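Long-range contacts in flagellar hook-associated protein 2 (Helicobacter pylori, PDB 6IWY), which caps the tip of the growing flagellar filament, promoting polymerisation of flagellin monomers there and preventing exported subunits from leaking out unassembled: residues 36-41 / 117-122; 57-62 / 343-348; 64-69 / 128-133; 163-168 / 197-202; 169-174 / 187-192. One frame throughout, in Å; residues are numbered along the deposited sequence.

Contact 1 of 5, residues 36-41 / 117-122; sequences NLAQGD and KNTGED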
# COMPACT_ATOMS: atom_id res chain seq x y z
N ASN A 36 -25.10 0.25 -10.72
CA ASN A 36 -23.71 -0.20 -10.84
C ASN A 36 -23.58 -1.70 -10.64
O ASN A 36 -24.43 -2.31 -10.04
CB ASN A 36 -22.80 0.55 -9.87
CG ASN A 36 -22.71 2.05 -10.18
OD1 ASN A 36 -23.66 2.80 -9.93
ND2 ASN A 36 -21.57 2.48 -10.74
N LEU A 37 -22.52 -2.29 -11.19
CA LEU A 37 -22.18 -3.67 -10.97
C LEU A 37 -20.96 -3.74 -10.07
O LEU A 37 -20.09 -2.88 -10.11
CB LEU A 37 -21.80 -4.33 -12.29
CG LEU A 37 -22.89 -4.66 -13.30
CD1 LEU A 37 -22.25 -5.26 -14.57
CD2 LEU A 37 -23.89 -5.62 -12.66
N ALA A 38 -20.91 -4.79 -9.26
CA ALA A 38 -19.76 -5.05 -8.42
C ALA A 38 -18.55 -5.43 -9.30
O ALA A 38 -18.72 -6.10 -10.31
CB ALA A 38 -20.08 -6.18 -7.40
N GLN A 39 -17.37 -4.97 -8.89
CA GLN A 39 -16.12 -5.05 -9.67
C GLN A 39 -14.96 -5.44 -8.77
O GLN A 39 -14.92 -5.05 -7.61
CB GLN A 39 -15.80 -3.68 -10.27
CG GLN A 39 -16.39 -3.37 -11.68
CD GLN A 39 -16.39 -1.87 -11.99
OE1 GLN A 39 -15.41 -1.16 -11.73
NE2 GLN A 39 -17.52 -1.37 -12.50
N GLY A 40 -14.02 -6.20 -9.29
CA GLY A 40 -12.71 -6.35 -8.66
C GLY A 40 -11.78 -5.22 -9.12
O GLY A 40 -12.15 -4.41 -9.96
N ASP A 41 -10.57 -5.20 -8.57
CA ASP A 41 -9.59 -4.16 -8.86
C ASP A 41 -8.69 -4.62 -10.01
O ASP A 41 -8.38 -5.80 -10.11
CB ASP A 41 -8.75 -3.94 -7.60
CG ASP A 41 -8.34 -2.48 -7.39
OD1 ASP A 41 -7.10 -2.25 -7.33
OD2 ASP A 41 -9.22 -1.59 -7.26
N LYS A 117 -9.26 -11.13 -6.66
CA LYS A 117 -10.13 -12.28 -6.87
C LYS A 117 -11.59 -11.92 -6.63
O LYS A 117 -12.50 -12.54 -7.19
CB LYS A 117 -9.74 -13.42 -5.94
CG LYS A 117 -10.42 -14.74 -6.26
CD LYS A 117 -10.13 -15.77 -5.17
CE LYS A 117 -11.11 -16.93 -5.22
NZ LYS A 117 -10.44 -18.20 -4.84
N ASN A 118 -11.81 -10.92 -5.79
CA ASN A 118 -13.13 -10.56 -5.32
C ASN A 118 -13.56 -9.18 -5.72
O ASN A 118 -12.74 -8.30 -5.97
CB ASN A 118 -13.10 -10.57 -3.80
CG ASN A 118 -13.45 -11.88 -3.26
OD1 ASN A 118 -14.37 -12.52 -3.75
ND2 ASN A 118 -12.74 -12.30 -2.23
N THR A 119 -14.87 -9.00 -5.72
CA THR A 119 -15.45 -7.73 -6.07
C THR A 119 -15.72 -6.89 -4.84
O THR A 119 -15.42 -7.30 -3.74
CB THR A 119 -16.77 -7.94 -6.81
OG1 THR A 119 -17.76 -8.39 -5.89
CG2 THR A 119 -16.60 -8.97 -7.93
N GLY A 120 -16.31 -5.72 -5.03
CA GLY A 120 -16.68 -4.85 -3.91
C GLY A 120 -15.60 -3.87 -3.46
O GLY A 120 -14.40 -4.16 -3.51
N GLU A 121 -16.05 -2.72 -2.99
CA GLU A 121 -15.20 -1.65 -2.47
C GLU A 121 -14.04 -2.03 -1.55
O GLU A 121 -12.95 -1.49 -1.69
CB GLU A 121 -16.08 -0.68 -1.71
CG GLU A 121 -15.45 0.66 -1.54
CD GLU A 121 -16.39 1.67 -0.92
OE1 GLU A 121 -16.21 2.85 -1.26
OE2 GLU A 121 -17.26 1.29 -0.10
N ASP A 122 -14.27 -2.94 -0.61
CA ASP A 122 -13.20 -3.38 0.31
C ASP A 122 -11.99 -4.03 -0.38
O ASP A 122 -11.02 -4.39 0.28
CB ASP A 122 -13.75 -4.39 1.34
CG ASP A 122 -14.68 -3.76 2.35
OD1 ASP A 122 -14.88 -2.52 2.31
OD2 ASP A 122 -15.21 -4.52 3.21
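G40 and T119 bring their CA atoms within 4.0 Å of each other, and A38 and G120 are the other close pair of CA atoms across the two loops, 5.5 Å apart. The carbonyl of Q39 is the focus. Its O takes a weak, strongly bent hydrogen bond from G120 N at 3.0 Å (125° at the hydrogen), and T119 CA lies 3.1 Å from the same Q39 O in a CA-H...O contact. A second contact of that kind runs the other way, G40 CA to N118 O at 3.3 Å.

T119 supplies most of the side-chain contact. With chi1 at 72°, OG1 sits between its own backbone N and carbonyl carbon, and CG2 swings to the side of the backbone N. OG1 thereby comes 3.5 Å from A38 CB, while CG2 lies alongside the Q39-G40 peptide, 4.0 Å from G40 N. The hydroxyl's hydrogen bond is with P380 O, so its approach to the A38 methyl is plain packing. Q39 sends its CB away from the other loop and joins in through its backbone.

Residues 36-41 lead from strand 30-36, which pairs with strand 368-371, into strand 42-49 of another antiparallel sheet. Residues 117-122 leave strand 110-116 of that second sheet. S366 bonds to the Q39 backbone and T116 to D41, placing the contact at the junction of the two sheets.

Contact 2 of 5, residues 57-62 / 343-348; sequences SQVDTT and AGMVQS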
# COMPACT_ATOMS: atom_id res chain seq x y z
N SER A 57 13.88 -7.87 -11.39
CA SER A 57 14.71 -7.07 -10.48
C SER A 57 16.05 -7.74 -10.21
O SER A 57 16.09 -8.93 -9.98
CB SER A 57 14.01 -6.88 -9.13
OG SER A 57 14.94 -6.44 -8.15
N GLN A 58 17.12 -6.94 -10.21
CA GLN A 58 18.46 -7.42 -9.90
C GLN A 58 18.80 -7.25 -8.44
O GLN A 58 19.96 -7.43 -8.06
CB GLN A 58 19.48 -6.65 -10.71
CG GLN A 58 19.13 -6.58 -12.17
CD GLN A 58 20.33 -6.38 -13.07
OE1 GLN A 58 20.30 -5.53 -13.96
NE2 GLN A 58 21.39 -7.18 -12.87
N VAL A 59 17.82 -6.89 -7.62
CA VAL A 59 18.06 -6.63 -6.20
C VAL A 59 16.95 -7.29 -5.40
O VAL A 59 15.85 -7.47 -5.93
CB VAL A 59 18.12 -5.09 -5.89
CG1 VAL A 59 19.18 -4.40 -6.74
CG2 VAL A 59 16.77 -4.43 -6.11
N ASP A 60 17.22 -7.68 -4.16
CA ASP A 60 16.16 -8.11 -3.25
C ASP A 60 15.35 -6.90 -2.80
O ASP A 60 15.90 -5.80 -2.52
CB ASP A 60 16.69 -8.77 -1.99
CG ASP A 60 17.40 -10.08 -2.25
OD1 ASP A 60 17.39 -10.59 -3.38
OD2 ASP A 60 17.99 -10.60 -1.27
N THR A 61 14.04 -7.10 -2.67
CA THR A 61 13.17 -6.04 -2.25
C THR A 61 11.80 -6.61 -1.93
O THR A 61 11.59 -7.81 -2.02
CB THR A 61 13.10 -4.92 -3.32
OG1 THR A 61 12.61 -3.72 -2.71
CG2 THR A 61 12.20 -5.29 -4.48
N THR A 62 10.88 -5.73 -1.53
CA THR A 62 9.58 -6.12 -0.98
C THR A 62 8.54 -5.33 -1.70
O THR A 62 8.65 -4.12 -1.76
CB THR A 62 9.45 -5.69 0.49
OG1 THR A 62 10.58 -6.16 1.25
CG2 THR A 62 8.15 -6.26 1.12
N ALA A 343 25.20 -12.75 0.21
CA ALA A 343 25.88 -11.75 -0.61
C ALA A 343 24.88 -11.20 -1.62
O ALA A 343 24.24 -11.97 -2.31
CB ALA A 343 27.05 -12.39 -1.32
N GLY A 344 24.73 -9.89 -1.69
CA GLY A 344 23.79 -9.29 -2.64
C GLY A 344 23.36 -7.90 -2.21
O GLY A 344 23.84 -7.38 -1.19
N MET A 345 22.46 -7.31 -2.98
CA MET A 345 21.92 -5.99 -2.69
C MET A 345 20.48 -6.16 -2.27
O MET A 345 19.76 -6.89 -2.91
CB MET A 345 21.96 -5.10 -3.95
CG MET A 345 23.32 -5.01 -4.64
SD MET A 345 23.39 -3.79 -5.99
CE MET A 345 23.12 -4.80 -7.46
N VAL A 346 20.06 -5.51 -1.19
CA VAL A 346 18.63 -5.51 -0.84
C VAL A 346 18.21 -4.10 -0.76
O VAL A 346 18.99 -3.26 -0.34
CB VAL A 346 18.32 -6.17 0.50
CG1 VAL A 346 19.08 -5.52 1.60
CG2 VAL A 346 16.84 -6.08 0.80
N GLN A 347 16.98 -3.84 -1.18
CA GLN A 347 16.41 -2.51 -1.17
C GLN A 347 15.06 -2.48 -0.48
O GLN A 347 14.21 -3.34 -0.68
CB GLN A 347 16.24 -2.01 -2.60
CG GLN A 347 17.49 -1.42 -3.14
CD GLN A 347 17.39 -1.02 -4.57
OE1 GLN A 347 16.35 -0.55 -5.05
NE2 GLN A 347 18.49 -1.20 -5.30
N SER A 348 14.84 -1.43 0.28
CA SER A 348 13.51 -1.12 0.77
C SER A 348 12.56 -0.97 -0.40
O SER A 348 12.96 -0.54 -1.49
CB SER A 348 13.51 0.18 1.53
OG SER A 348 12.58 1.06 0.93
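A single parallel beta bridge between D60 and V346 joins the approach to strand 61-67 to strand 344-347, the edge strand of a separate antiparallel sheet. D60 uses both of its backbone groups. Its N gives a bond to M345 O at 2.9 Å, and its O receives one from Q347 N at 2.6 Å, coming in nearly along the C=O axis. The two paths run 31° apart, and the bridge does not grow into a longer ladder.

T61 adds a side-chain bond. Its OG1, anti to the backbone N (chi1 -161°), donates to Q347 O at 2.6 Å, from above the carbonyl plane and not along a lone pair. S352 OG of helix 349-356 is a further hydrogen-bond partner of this hydroxyl.

V59 lies over the extended Q347 side chain, with both methyls near the amide: CG1 is 3.6 Å and CG2 3.7 Å from Q347 NE2. CG1 also meets M345 CB at 4.0 Å. On V346, CG2 packs against D60 CB at 3.9 Å, while D60 OD1 turns to A78 N. Within its own segment, S57 OG donates to V59 O, on a lone pair in the carbonyl plane.

Two of the three bonds across the contact are purely backbone and the third ends on a backbone carbonyl, so the grip comes mainly from the main chain, with the valine and methionine side chains adding a small apolar patch.

Contact 3 of 5, residues 64-69 / 128-133; sequences KFYTQN and GSHLQS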
# COMPACT_ATOMS: atom_id res chain seq x y z
N LYS A 64 5.01 -3.96 -1.29
CA LYS A 64 4.05 -3.69 -0.23
C LYS A 64 2.72 -3.26 -0.81
O LYS A 64 2.66 -2.28 -1.58
CB LYS A 64 4.57 -2.53 0.64
CG LYS A 64 5.44 -2.94 1.81
CD LYS A 64 6.09 -1.73 2.52
CE LYS A 64 5.07 -0.80 3.21
NZ LYS A 64 5.64 0.02 4.36
N PHE A 65 1.64 -3.91 -0.42
CA PHE A 65 0.32 -3.35 -0.71
C PHE A 65 -0.67 -3.81 0.31
O PHE A 65 -0.37 -4.73 1.07
CB PHE A 65 -0.15 -3.70 -2.12
CG PHE A 65 -0.13 -5.16 -2.40
CD1 PHE A 65 -1.18 -5.97 -2.02
CD2 PHE A 65 0.97 -5.73 -3.01
CE1 PHE A 65 -1.16 -7.33 -2.25
CE2 PHE A 65 1.01 -7.10 -3.24
CZ PHE A 65 -0.06 -7.90 -2.85
N TYR A 66 -1.85 -3.20 0.30
CA TYR A 66 -2.89 -3.38 1.32
C TYR A 66 -4.26 -3.53 0.69
O TYR A 66 -4.69 -2.69 -0.10
CB TYR A 66 -2.91 -2.20 2.25
CG TYR A 66 -4.10 -2.09 3.17
CD1 TYR A 66 -4.13 -2.80 4.40
CD2 TYR A 66 -5.16 -1.24 2.88
CE1 TYR A 66 -5.23 -2.67 5.30
CE2 TYR A 66 -6.25 -1.10 3.77
CZ TYR A 66 -6.28 -1.81 4.97
OH TYR A 66 -7.35 -1.69 5.83
N THR A 67 -4.97 -4.59 1.06
CA THR A 67 -6.31 -4.83 0.58
C THR A 67 -6.98 -5.83 1.51
O THR A 67 -6.29 -6.50 2.30
CB THR A 67 -6.26 -5.32 -0.85
OG1 THR A 67 -7.54 -5.10 -1.45
CG2 THR A 67 -5.87 -6.80 -0.96
N GLN A 68 -8.30 -5.91 1.44
CA GLN A 68 -9.07 -6.78 2.35
C GLN A 68 -8.60 -6.62 3.79
O GLN A 68 -8.49 -7.59 4.53
CB GLN A 68 -8.95 -8.26 1.91
N ASN A 69 -8.31 -5.40 4.17
CA ASN A 69 -7.84 -5.09 5.51
C ASN A 69 -6.59 -5.82 5.91
O ASN A 69 -6.37 -6.08 7.09
CB ASN A 69 -8.95 -5.36 6.53
CG ASN A 69 -10.00 -4.28 6.54
OD1 ASN A 69 -10.11 -3.52 7.52
ND2 ASN A 69 -10.77 -4.18 5.45
N GLY A 128 1.98 0.69 -1.25
CA GLY A 128 2.80 1.53 -0.39
C GLY A 128 2.22 1.62 1.01
O GLY A 128 1.78 0.62 1.56
N SER A 129 2.17 2.83 1.55
CA SER A 129 1.67 3.08 2.87
C SER A 129 0.30 3.77 2.93
O SER A 129 -0.14 4.43 2.00
CB SER A 129 2.68 3.97 3.57
OG SER A 129 3.20 4.92 2.68
N HIS A 130 -0.36 3.64 4.06
CA HIS A 130 -1.70 4.17 4.20
C HIS A 130 -2.06 4.35 5.68
O HIS A 130 -1.56 3.62 6.51
CB HIS A 130 -2.69 3.22 3.55
CG HIS A 130 -2.82 1.93 4.29
ND1 HIS A 130 -3.66 1.77 5.38
CD2 HIS A 130 -2.18 0.74 4.13
CE1 HIS A 130 -3.56 0.53 5.82
NE2 HIS A 130 -2.67 -0.11 5.08
N LEU A 131 -2.91 5.34 5.98
CA LEU A 131 -3.56 5.45 7.26
C LEU A 131 -5.06 5.51 7.03
O LEU A 131 -5.52 6.14 6.10
CB LEU A 131 -3.14 6.70 8.01
CG LEU A 131 -1.96 6.66 8.96
CD1 LEU A 131 -1.85 8.03 9.66
CD2 LEU A 131 -2.09 5.53 9.99
N GLN A 132 -5.82 4.90 7.93
CA GLN A 132 -7.26 4.72 7.74
C GLN A 132 -8.04 5.22 8.94
O GLN A 132 -7.68 4.94 10.08
CB GLN A 132 -7.59 3.25 7.53
CG GLN A 132 -8.90 3.06 6.82
CD GLN A 132 -9.43 1.66 6.94
OE1 GLN A 132 -9.21 0.82 6.04
NE2 GLN A 132 -10.11 1.36 8.07
N SER A 133 -9.14 5.90 8.66
CA SER A 133 -9.96 6.48 9.68
C SER A 133 -11.33 5.88 9.64
O SER A 133 -11.75 5.34 8.61
CB SER A 133 -10.11 7.97 9.47
OG SER A 133 -11.20 8.25 8.62
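Y66 has the H130 imidazole over one face of its ring, with H130 NE2 3.0 Å above the plane and displaced toward the rim. The ring centroids of Y66 and H130 are 3.8 Å apart and their planes meet at 32°, an oblique overlap in which the two side chains cross at about a right angle. Chi1 of 168° holds Y66 CG anti to its backbone N and carries the ring out toward the other strand. H130 comes to meet it from its own strand, and its NE2 is hydrogen-bonded to D71 OD2 of strand 70-76. That carboxylate sets the turn of the imidazole and would probably favour its protonated form.

Past the rings, Y66 OH donates to Q132 OE1 at 3.1 Å. The hydroxyl stands above the carbonyl plane of the amide, and ring and amide planes are 66° apart. At the other end, G128 N gives K64 O a virtually straight bond of 3.1 Å. K64 bends at chi3, bringing its CE to 3.9 Å from G128 O.

Strand 61-67 pairs with strand 126-127, while strand 129-132 belongs with 219-224 in another sheet. G128, with positive phi, is the residue between strands 126-127 and 129-132. There the chain passes from one antiparallel sheet to the next, and the tyrosine of the first sheet packs on side chains of the second, a sheet-to-sheet packing contact.

Contact 4 of 5, residues 163-168 / 197-202; sequences NMHEVP and DPNFKN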
# COMPACT_ATOMS: atom_id res chain seq x y z
N ASN A 163 12.05 14.74 2.09
CA ASN A 163 12.01 15.06 3.52
C ASN A 163 10.59 15.03 4.02
O ASN A 163 9.69 15.40 3.26
CB ASN A 163 12.56 16.46 3.76
CG ASN A 163 13.98 16.63 3.25
OD1 ASN A 163 14.92 16.06 3.81
ND2 ASN A 163 14.14 17.42 2.20
N MET A 164 10.38 14.63 5.28
CA MET A 164 9.05 14.75 5.90
C MET A 164 8.70 16.24 6.12
O MET A 164 9.55 17.05 6.51
CB MET A 164 8.94 13.97 7.23
CG MET A 164 9.10 12.45 7.16
SD MET A 164 7.86 11.55 6.19
CE MET A 164 6.35 11.87 7.11
N HIS A 165 7.45 16.59 5.84
CA HIS A 165 6.91 17.96 6.07
C HIS A 165 5.51 17.88 6.65
O HIS A 165 4.81 16.92 6.44
CB HIS A 165 6.82 18.75 4.78
CG HIS A 165 8.15 18.98 4.14
ND1 HIS A 165 8.95 20.05 4.47
CD2 HIS A 165 8.82 18.27 3.21
CE1 HIS A 165 10.07 19.98 3.77
NE2 HIS A 165 10.01 18.92 2.99
N GLU A 166 5.12 18.94 7.32
CA GLU A 166 3.89 18.99 8.08
C GLU A 166 2.91 19.88 7.31
O GLU A 166 3.24 20.99 6.92
CB GLU A 166 4.22 19.57 9.45
CG GLU A 166 3.43 18.92 10.58
CD GLU A 166 4.03 19.12 12.00
OE1 GLU A 166 5.20 19.60 12.14
OE2 GLU A 166 3.29 18.79 12.98
N VAL A 167 1.72 19.38 7.03
CA VAL A 167 0.70 20.16 6.36
C VAL A 167 -0.43 20.40 7.36
O VAL A 167 -1.15 19.46 7.73
CB VAL A 167 0.13 19.39 5.17
CG1 VAL A 167 -0.94 20.21 4.48
CG2 VAL A 167 1.26 18.97 4.20
N PRO A 168 -0.58 21.64 7.83
CA PRO A 168 -1.66 21.93 8.76
C PRO A 168 -2.97 21.63 8.10
O PRO A 168 -3.06 21.83 6.93
CB PRO A 168 -1.53 23.44 8.96
CG PRO A 168 -0.10 23.75 8.72
CD PRO A 168 0.36 22.76 7.69
N ASP A 197 0.28 23.36 -1.06
CA ASP A 197 1.66 23.31 -0.53
C ASP A 197 2.63 22.93 -1.67
O ASP A 197 2.38 21.99 -2.40
CB ASP A 197 1.73 22.31 0.66
CG ASP A 197 3.10 22.29 1.38
OD1 ASP A 197 4.18 22.24 0.71
OD2 ASP A 197 3.11 22.25 2.63
N PRO A 198 3.74 23.67 -1.82
CA PRO A 198 4.69 23.38 -2.89
C PRO A 198 5.31 21.98 -2.80
O PRO A 198 5.58 21.35 -3.83
CB PRO A 198 5.78 24.43 -2.68
CG PRO A 198 5.14 25.53 -1.96
CD PRO A 198 4.11 24.89 -1.08
N ASN A 199 5.50 21.50 -1.58
CA ASN A 199 6.12 20.19 -1.36
C ASN A 199 5.16 19.07 -1.73
O ASN A 199 5.59 17.93 -1.92
CB ASN A 199 6.53 20.03 0.11
CG ASN A 199 7.41 21.16 0.61
OD1 ASN A 199 8.43 21.47 -0.00
ND2 ASN A 199 7.03 21.77 1.72
N PHE A 200 3.86 19.38 -1.84
CA PHE A 200 2.88 18.34 -2.16
C PHE A 200 2.08 18.48 -3.45
O PHE A 200 1.57 17.47 -3.95
CB PHE A 200 1.97 18.05 -0.95
CG PHE A 200 2.75 17.67 0.25
CD1 PHE A 200 3.34 16.43 0.33
CD2 PHE A 200 2.97 18.59 1.26
CE1 PHE A 200 4.11 16.07 1.41
CE2 PHE A 200 3.74 18.23 2.34
CZ PHE A 200 4.31 16.96 2.40
N LYS A 201 2.00 19.70 -4.00
CA LYS A 201 1.17 20.00 -5.18
C LYS A 201 1.24 18.91 -6.23
O LYS A 201 0.20 18.43 -6.70
CB LYS A 201 1.57 21.35 -5.80
N ASN A 202 2.45 18.49 -6.60
CA ASN A 202 2.61 17.56 -7.72
C ASN A 202 2.46 16.12 -7.30
O ASN A 202 2.14 15.25 -8.13
CB ASN A 202 3.95 17.78 -8.41
CG ASN A 202 4.02 19.13 -9.08
OD1 ASN A 202 3.36 19.37 -10.10
ND2 ASN A 202 4.82 20.03 -8.50
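An Asx turn at D197, just ahead of helix 201-205, sets N199 and F200 against H165 and V167 on strand 164-173 of a four-stranded antiparallel sheet. H165 and N199 stack flat: ring and amide planes are only 13° apart, and N199 ND2 lies 3.7 Å above the imidazole plane, shifted toward its rim. The side chains themselves cross at about a right angle, while their flat ends lie nearly parallel. H165 NE2 is hydrogen-bonded to D161 OD2, which fixes the rotation of the ring under the amide.

F200 turns toward the strand, its CZ 3.9 Å from H165 CB, and its ring also approaches the V167 side chain, which comes from the opposite direction. The exact V167-F200 spacing is doubtful in this model. L157 of strand 154-158 and L194 of helix 179-196 pack on F200 as well, making it part of the apolar layer between helix and sheet. V167 CG2 lies 4.1 Å from D197 OD2.

D197 holds the turn with both its backbone and its side chain. Its backbone O accepts from F200 N and K201 N, and D197 OD1 takes N199 N at 2.7 Å on the anti side of the carboxylate.

Contact 5 of 5, residues 169-174 / 187-192; sequences IMLELP and QKAMEQ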
# COMPACT_ATOMS: atom_id res chain seq x y z
N ILE A 169 -3.95 21.12 8.81
CA ILE A 169 -5.29 20.99 8.24
C ILE A 169 -6.28 21.82 9.04
O ILE A 169 -6.56 21.52 10.20
CB ILE A 169 -5.75 19.50 8.17
CG1 ILE A 169 -5.18 18.83 6.90
CG2 ILE A 169 -7.29 19.40 8.12
CD1 ILE A 169 -3.75 18.31 7.01
N MET A 170 -6.80 22.87 8.41
CA MET A 170 -7.75 23.81 9.04
C MET A 170 -9.14 23.65 8.48
O MET A 170 -9.32 23.49 7.25
CB MET A 170 -7.32 25.24 8.82
CG MET A 170 -5.88 25.53 9.21
SD MET A 170 -5.49 25.05 10.92
CE MET A 170 -3.94 25.94 11.06
N LEU A 171 -10.14 23.74 9.36
CA LEU A 171 -11.50 23.37 9.03
C LEU A 171 -12.45 23.79 10.13
O LEU A 171 -12.38 23.28 11.24
CB LEU A 171 -11.59 21.85 8.88
CG LEU A 171 -12.92 21.31 8.36
CD1 LEU A 171 -13.22 21.90 6.95
CD2 LEU A 171 -12.87 19.78 8.31
N GLU A 172 -13.37 24.70 9.80
CA GLU A 172 -14.40 25.12 10.75
C GLU A 172 -15.69 24.56 10.19
O GLU A 172 -16.20 25.06 9.21
CB GLU A 172 -14.44 26.65 10.89
N LEU A 173 -16.19 23.50 10.80
CA LEU A 173 -17.31 22.75 10.23
C LEU A 173 -18.40 22.58 11.26
O LEU A 173 -18.15 21.99 12.30
CB LEU A 173 -16.82 21.38 9.79
CG LEU A 173 -17.67 20.59 8.81
CD1 LEU A 173 -17.75 21.32 7.47
CD2 LEU A 173 -17.06 19.20 8.65
N PRO A 174 -19.61 23.09 10.98
CA PRO A 174 -20.71 22.86 11.92
C PRO A 174 -21.13 21.39 11.92
O PRO A 174 -20.61 20.60 11.12
CB PRO A 174 -21.84 23.74 11.37
CG PRO A 174 -21.56 23.76 9.89
CD PRO A 174 -20.07 23.82 9.77
N GLN A 187 -11.90 15.29 3.65
CA GLN A 187 -11.21 14.96 2.41
C GLN A 187 -10.85 16.21 1.60
O GLN A 187 -9.73 16.35 1.14
CB GLN A 187 -12.07 14.04 1.57
CG GLN A 187 -11.43 13.61 0.26
CD GLN A 187 -12.39 12.77 -0.58
OE1 GLN A 187 -13.53 13.18 -0.84
NE2 GLN A 187 -11.94 11.59 -0.99
N LYS A 188 -11.82 17.11 1.43
CA LYS A 188 -11.60 18.35 0.69
C LYS A 188 -10.53 19.15 1.41
O LYS A 188 -9.57 19.62 0.80
CB LYS A 188 -12.88 19.19 0.58
N ALA A 189 -10.69 19.29 2.72
CA ALA A 189 -9.77 20.13 3.47
C ALA A 189 -8.36 19.61 3.23
O ALA A 189 -7.50 20.40 2.89
CB ALA A 189 -10.10 20.16 4.95
N MET A 190 -8.16 18.30 3.37
CA MET A 190 -6.82 17.66 3.25
C MET A 190 -6.27 17.77 1.84
O MET A 190 -5.09 18.04 1.61
CB MET A 190 -6.89 16.18 3.62
CG MET A 190 -7.20 15.90 5.08
SD MET A 190 -7.13 14.15 5.55
CE MET A 190 -7.46 14.26 7.32
N GLU A 191 -7.17 17.55 0.89
CA GLU A 191 -6.81 17.68 -0.51
C GLU A 191 -6.44 19.12 -0.82
O GLU A 191 -5.48 19.35 -1.53
CB GLU A 191 -7.95 17.17 -1.40
CG GLU A 191 -8.05 15.64 -1.44
CD GLU A 191 -9.08 15.08 -2.44
OE1 GLU A 191 -9.96 15.84 -2.90
OE2 GLU A 191 -9.01 13.86 -2.76
N GLN A 192 -7.19 20.10 -0.30
CA GLN A 192 -6.90 21.52 -0.57
C GLN A 192 -5.56 21.90 0.01
O GLN A 192 -4.80 22.62 -0.60
CB GLN A 192 -8.00 22.43 -0.02
CG GLN A 192 -9.22 22.54 -0.91
CD GLN A 192 -10.25 23.57 -0.43
OE1 GLN A 192 -9.89 24.61 0.14
NE2 GLN A 192 -11.53 23.31 -0.69
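I169, at the break in strand 164-173, reaches to the helix with its branches spread over A189 and M190. Its CB points at the helix but stays back, 5.0 Å from M190 CG, and the contact is made one bond further out. Chi1 of -83° puts CG1 beside the backbone N and CG2 anti to it, so that the branches part toward different helix residues. CG1 comes to 4.0 Å from M190 CG and lies almost as near to the CA of that methionine. CG2 faces A189 CB at 4.3 Å. From CG1 the chain carries on to CD1, 4.6 Å from M190 CG and so farther from it than CG1 is.

A189 meets the other segment with its methyl alone. Besides I169, this methyl meets L171 CD1 at 4.1 Å and M170 O at the same distance, so three successive residues, 169 to 171, gather round one CB. L171 extends its CG anti to the backbone N (chi1 -172°), which takes the CD1 branch across to the helix. M190 runs on extended beyond CG, crossing I169 obliquely. No hydrogen bond links the two segments; the contact is apolar packing.

I169 and L171 also touch L143 of strand 141-143, the edge neighbour of strand 164-173, and I169 packs on L155 of strand 154-158 on the other side. M190 meets L155 too and then I211 of strand 209-214. Helix 179-196 therefore lies against the sheet with strand 209-214, of a second sheet, also packed along it.

This chain is a central piece of the longer cap protein, and the five contacts are spread through it. Contacts 1 and 2 lie on opposite sides of the chain's centre, about 33 Å apart between centres, with contact 3 nearest the middle. Strand 61-67 serves both contact 2 and contact 3, and contact 1 touches contact 3 where D122 packs near T67. Contacts 4 and 5 share strand 164-173, their centres about 16 Å apart. Contact 2 closes a long loop that contains contacts 3, 4 and 5, whereas the segments of contact 1 alternate along the chain with those of 2 and 3. Contacts 1 to 3 thus join different sheets, while 4 and 5 pack helix 179-196 and the turn after it against one sheet.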